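Local coordinates for homoserine kinase (Cytophaga hutchinsonii, PDB 4P52), which probably catalyses the ATP-dependent phosphorylation of L-homoserine to O-phospho-L-homoserine, at residues Arg67-Thr72 against Glu105-Lys110; Lys84-Ile89 against Ala123-Gly128. All coordinates share one frame; numbering follows the deposited sequence.

Contact 1 of 2, residues Arg67-Thr72 against Glu105-Lys110; sequences RITSIT and EIELTK
Leu108 O is gripped by two hydrogen bonds: one from Thr72 N at 3.0 Å, the other from an ordered water that donates to it. The same water is hydrogen-bonded to Ser70 OG and Thr72 OG1, linking these two hydroxyls to the partner strand. The strands run parallel. Leu108 N reaches Ser70 O in a nearly straight bond (2.9 Å, 170° at the hydrogen), and Lys110 N meets Thr72 O. A beta bulge interrupts the register: Ile68 pairs with Ile106 but Ser70 with Glu107, leaving Thr69 as the extra residue. Thr69 N still bonds to Ile106 O at 2.8 Å, and its CG2 lies alongside Glu107 CG, 3.6 Å away, while the Glu107 carboxylate turns to Arg59.

At the start of the pair, Arg67 NH2 forms a salt bridge with Glu105 OE2 at 2.9 Å. The oxygen sits at the guanidinium edge and is met on its anti side, with the two planes 76° apart. A bend in the arginine chain at chi3 (-55°) brings NH2 across to the carboxylate, and Ser61 OG gives that nitrogen a second partner. With an alanine in place of Glu105, the guanidinium would probably lose its carboxylate mate, keeping Ser61 OG, and Thr69 OG1 would lose the packing of the glutamate CG.

On the face opposite Arg67 and Glu105 the apolar side chains meet, Ile68 CG1 lying 4.2 Å from Ile106 CD1. This is the parallel pairing of a beta-alpha-beta unit: Ile68 and Ile106 pack under helix 86-98, and strand 52-61 pairs antiparallel with the far edge of strand 103-110.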
loop_
_atom_site.group_PDB
_atom_site.type_symbol
_atom_site.label_atom_id
_atom_site.label_comp_id
_atom_site.label_asym_id
_atom_site.label_seq_id
_atom_site.Cartn_x
_atom_site.Cartn_y
_atom_site.Cartn_z
ATOM N N ARG A 67 -15.914 38.648 5.750
ATOM C CA ARG A 67 -17.084 38.581 6.627
ATOM C C ARG A 67 -18.045 37.528 6.165
ATOM O O ARG A 67 -18.215 37.325 4.976
ATOM C CB ARG A 67 -17.835 39.917 6.646
ATOM C CG ARG A 67 -16.994 41.130 7.009
ATOM C CD ARG A 67 -17.826 42.397 7.061
ATOM N NE ARG A 67 -18.564 42.652 5.823
ATOM C CZ ARG A 67 -18.017 43.077 4.679
ATOM N NH1 ARG A 67 -16.699 43.291 4.579
ATOM N NH2 ARG A 67 -18.794 43.289 3.616
ATOM N N ILE A 68 -18.712 36.874 7.099
ATOM C CA ILE A 68 -19.758 35.942 6.721
ATOM C C ILE A 68 -21.137 36.582 6.779
ATOM O O ILE A 68 -21.614 37.000 7.826
ATOM C CB ILE A 68 -19.707 34.663 7.539
ATOM C CG1 ILE A 68 -18.378 33.974 7.217
ATOM C CG2 ILE A 68 -20.936 33.805 7.231
ATOM C CD1 ILE A 68 -18.041 32.821 8.125
ATOM N N THR A 69 -21.766 36.630 5.624
ATOM C CA THR A 69 -23.016 37.318 5.429
ATOM C C THR A 69 -24.153 36.403 5.818
ATOM O O THR A 69 -25.179 36.866 6.287
ATOM C CB THR A 69 -23.124 37.728 3.935
ATOM O OG1 THR A 69 -22.479 38.992 3.760
ATOM C CG2 THR A 69 -24.578 37.776 3.408
ATOM N N SER A 70 -23.984 35.101 5.624
ATOM C CA SER A 70 -25.119 34.208 5.691
ATOM C C SER A 70 -24.713 32.748 5.567
ATOM O O SER A 70 -23.842 32.409 4.763
ATOM C CB SER A 70 -26.095 34.584 4.585
ATOM O OG SER A 70 -26.628 33.433 3.972
ATOM N N ILE A 71 -25.362 31.895 6.354
ATOM C CA ILE A 71 -25.165 30.439 6.296
ATOM C C ILE A 71 -26.524 29.746 6.242
ATOM O O ILE A 71 -27.418 30.076 6.997
ATOM C CB ILE A 71 -24.339 29.921 7.501
ATOM C CG1 ILE A 71 -22.979 30.640 7.588
ATOM C CG2 ILE A 71 -24.126 28.424 7.398
ATOM C CD1 ILE A 71 -22.139 30.246 8.788
ATOM N N THR A 72 -26.661 28.780 5.355
ATOM C CA THR A 72 -27.934 28.123 5.074
ATOM C C THR A 72 -27.654 26.635 5.128
ATOM O O THR A 72 -26.528 26.219 4.803
ATOM C CB THR A 72 -28.378 28.468 3.633
ATOM O OG1 THR A 72 -28.455 29.887 3.499
ATOM C CG2 THR A 72 -29.729 27.849 3.252
ATOM N N GLU A 105 -17.388 39.280 1.134
ATOM C CA GLU A 105 -18.537 38.700 1.831
ATOM C C GLU A 105 -18.740 37.283 1.365
ATOM O O GLU A 105 -18.630 36.997 0.170
ATOM C CB GLU A 105 -19.805 39.472 1.549
ATOM C CG GLU A 105 -19.777 40.916 2.004
ATOM C CD GLU A 105 -21.019 41.693 1.573
ATOM O OE1 GLU A 105 -21.720 41.262 0.616
ATOM O OE2 GLU A 105 -21.291 42.746 2.195
ATOM N N ILE A 106 -19.068 36.404 2.304
ATOM C CA ILE A 106 -19.265 34.998 2.031
ATOM C C ILE A 106 -20.691 34.632 2.352
ATOM O O ILE A 106 -21.167 34.945 3.422
ATOM C CB ILE A 106 -18.336 34.139 2.926
ATOM C CG1 ILE A 106 -16.871 34.518 2.681
ATOM C CG2 ILE A 106 -18.595 32.638 2.743
ATOM C CD1 ILE A 106 -15.941 34.142 3.804
ATOM N N GLU A 107 -21.375 33.978 1.424
ATOM C CA GLU A 107 -22.636 33.317 1.693
ATOM C C GLU A 107 -22.342 31.834 1.528
ATOM O O GLU A 107 -21.858 31.409 0.485
ATOM C CB GLU A 107 -23.716 33.763 0.711
ATOM C CG GLU A 107 -24.151 35.209 0.881
ATOM C CD GLU A 107 -24.804 35.823 -0.363
ATOM O OE1 GLU A 107 -25.350 35.065 -1.199
ATOM O OE2 GLU A 107 -24.771 37.077 -0.518
ATOM N N LEU A 108 -22.608 31.043 2.560
ATOM C CA LEU A 108 -22.323 29.612 2.503
ATOM C C LEU A 108 -23.597 28.790 2.502
ATOM O O LEU A 108 -24.444 28.972 3.357
ATOM C CB LEU A 108 -21.415 29.212 3.668
ATOM C CG LEU A 108 -21.329 27.720 4.034
ATOM C CD1 LEU A 108 -20.806 26.824 2.907
ATOM C CD2 LEU A 108 -20.467 27.542 5.279
ATOM N N THR A 109 -23.721 27.872 1.554
ATOM C CA THR A 109 -24.875 26.983 1.490
ATOM C C THR A 109 -24.461 25.535 1.668
ATOM O O THR A 109 -23.827 24.953 0.793
ATOM C CB THR A 109 -25.581 27.069 0.127
ATOM O OG1 THR A 109 -25.742 28.442 -0.261
ATOM C CG2 THR A 109 -26.928 26.381 0.180
ATOM N N LYS A 110 -24.835 24.947 2.797
ATOM C CA LYS A 110 -24.685 23.507 3.012
ATOM C C LYS A 110 -25.745 22.755 2.233
ATOM O O LYS A 110 -26.947 22.946 2.450
ATOM C CB LYS A 110 -24.787 23.136 4.494
ATOM C CG LYS A 110 -23.777 23.834 5.380
ATOM C CD LYS A 110 -22.348 23.430 5.062
ATOM C CE LYS A 110 -22.072 21.998 5.492
ATOM N NZ LYS A 110 -20.615 21.685 5.496
HETATM O O HOH W 1 -26.045 31.123 2.424
#

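Contact 2 of 2, residues Lys84-Ile89 against Ala123-Gly128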
loop_
_atom_site.group_PDB
_atom_site.type_symbol
_atom_site.label_atom_id
_atom_site.label_comp_id
_atom_site.label_asym_id
_atom_site.label_seq_id
_atom_site.Cartn_x
_atom_site.Cartn_y
_atom_site.Cartn_z
ATOM N N LYS A 84 -13.505 32.279 13.541
ATOM C CA LYS A 84 -13.857 30.945 14.016
ATOM C C LYS A 84 -14.346 30.011 12.910
ATOM O O LYS A 84 -14.497 28.818 13.155
ATOM C CB LYS A 84 -14.931 31.019 15.104
ATOM C CG LYS A 84 -14.414 31.400 16.486
ATOM C CD LYS A 84 -15.544 31.455 17.501
ATOM C CE LYS A 84 -15.050 31.985 18.830
ATOM N NZ LYS A 84 -16.030 32.983 19.340
ATOM N N ASN A 85 -14.613 30.545 11.714
ATOM C CA ASN A 85 -15.182 29.744 10.627
ATOM C C ASN A 85 -14.145 29.307 9.605
ATOM O O ASN A 85 -13.301 30.101 9.159
ATOM C CB ASN A 85 -16.344 30.463 9.930
ATOM C CG ASN A 85 -17.088 29.560 8.943
ATOM O OD1 ASN A 85 -16.493 29.012 8.014
ATOM N ND2 ASN A 85 -18.396 29.412 9.137
ATOM N N THR A 86 -14.240 28.044 9.222
ATOM C CA THR A 86 -13.227 27.434 8.388
ATOM C C THR A 86 -13.020 28.151 7.039
ATOM O O THR A 86 -11.885 28.352 6.601
ATOM C CB THR A 86 -13.469 25.910 8.223
ATOM O OG1 THR A 86 -12.307 25.327 7.656
ATOM C CG2 THR A 86 -14.665 25.596 7.328
ATOM N N VAL A 87 -14.113 28.578 6.420
ATOM C CA VAL A 87 -14.083 29.189 5.104
ATOM C C VAL A 87 -13.447 30.577 5.156
ATOM O O VAL A 87 -12.578 30.900 4.352
ATOM C CB VAL A 87 -15.503 29.289 4.530
ATOM C CG1 VAL A 87 -15.487 29.959 3.167
ATOM C CG2 VAL A 87 -16.145 27.915 4.446
ATOM N N SER A 88 -13.870 31.396 6.109
ATOM C CA SER A 88 -13.311 32.730 6.256
ATOM C C SER A 88 -11.833 32.724 6.682
ATOM O O SER A 88 -11.051 33.571 6.226
ATOM C CB SER A 88 -14.181 33.594 7.177
ATOM O OG SER A 88 -14.667 32.843 8.271
ATOM N N ILE A 89 -11.445 31.756 7.522
ATOM C CA ILE A 89 -10.044 31.641 7.957
ATOM C C ILE A 89 -9.179 31.347 6.741
ATOM O O ILE A 89 -8.177 32.015 6.515
ATOM C CB ILE A 89 -9.836 30.580 9.077
ATOM C CG1 ILE A 89 -10.484 31.043 10.392
ATOM C CG2 ILE A 89 -8.345 30.278 9.300
ATOM C CD1 ILE A 89 -10.713 29.919 11.397
ATOM N N ALA A 123 -15.369 20.340 2.142
ATOM C CA ALA A 123 -16.063 20.813 0.952
ATOM C C ALA A 123 -16.271 22.324 1.021
ATOM O O ALA A 123 -15.981 23.043 0.059
ATOM C CB ALA A 123 -17.395 20.082 0.776
ATOM N N SER A 124 -16.714 22.800 2.180
ATOM C CA SER A 124 -16.885 24.229 2.404
ATOM C C SER A 124 -15.583 24.988 2.207
ATOM O O SER A 124 -15.534 26.040 1.544
ATOM C CB SER A 124 -17.382 24.443 3.826
ATOM O OG SER A 124 -18.748 24.064 3.918
ATOM N N THR A 125 -14.526 24.450 2.806
ATOM C CA THR A 125 -13.236 25.093 2.837
ATOM C C THR A 125 -12.640 25.137 1.433
ATOM O O THR A 125 -12.113 26.181 1.008
ATOM C CB THR A 125 -12.301 24.313 3.763
ATOM O OG1 THR A 125 -12.914 24.194 5.054
ATOM C CG2 THR A 125 -10.982 25.016 3.897
ATOM N N VAL A 126 -12.736 24.007 0.719
ATOM C CA VAL A 126 -12.223 23.898 -0.641
ATOM C C VAL A 126 -13.034 24.844 -1.551
ATOM O O VAL A 126 -12.457 25.569 -2.364
ATOM C CB VAL A 126 -12.272 22.436 -1.130
ATOM C CG1 VAL A 126 -12.112 22.348 -2.626
ATOM C CG2 VAL A 126 -11.198 21.621 -0.440
ATOM N N ALA A 127 -14.355 24.862 -1.385
ATOM C CA ALA A 127 -15.184 25.803 -2.099
ATOM C C ALA A 127 -14.734 27.261 -1.919
ATOM O O ALA A 127 -14.573 27.984 -2.920
ATOM C CB ALA A 127 -16.643 25.633 -1.736
ATOM N N GLY A 128 -14.474 27.678 -0.683
ATOM C CA GLY A 128 -14.021 29.047 -0.434
ATOM C C GLY A 128 -12.698 29.397 -1.093
ATOM O O GLY A 128 -12.544 30.478 -1.679
#
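Two helices of the GHMP kinase N-terminal domain meet here: the first turn of helix 86-98 and helix 120-135, whose N-terminal end adjoins the glycine-rich segment that in GHMP kinases binds the nucleotide phosphates, as is probably so here. Thr86 OG1 donates a hydrogen bond to Thr125 OG1 at 2.9 Å, the two side chains crossing at about a right angle. With its hydroxyl trans to the backbone nitrogen (chi1 -167°), Thr86 can present OG1 to the neighbouring helix. Thr125 OG1 is also bonded to Ser121 O, one turn back in its own helix. Beside this bond Val87 packs against helix 120-135 with both methyls: CG2 rests on Ser124, 3.7 Å from its CB, and CG1 faces Gly128 CA, one turn on, at 4.0 Å. Ser124 OG itself turns to Asp54. The backbones come close, with Val87 CA 4.8 Å from Thr125 CA, and a side chain at Gly128 would point toward Val87 and would probably crowd its CG1. Asn85 caps the first helix, its OD1 accepting from Val87 N at 2.9 Å. One hydroxyl pair thus adds direction to a largely buried van der Waals packing, and because the Thr125 hydroxyl takes part in two hydrogen bonds, its rotation is probably fixed.

How the contacts relate
From the N terminus the chain runs through strand 66-72, helix 86-98, strand 103-110 and helix 120-135, and the two contacts pair these elements alternately. Contact 1 joins first to third, closing a loop that holds residues 84-89; contact 2 joins second to fourth, and its loop holds residues 105-110. The closures therefore cross, with neither enclosed by the other. Their centres lie 10 Å apart and the apolar face of the strand pair meets the helices and the cap residue before the first: Ile68 packs on Asn85 and Ser88, Leu108 on Ser124. Together they tie the edge of the mixed sheet to two of its covering helices.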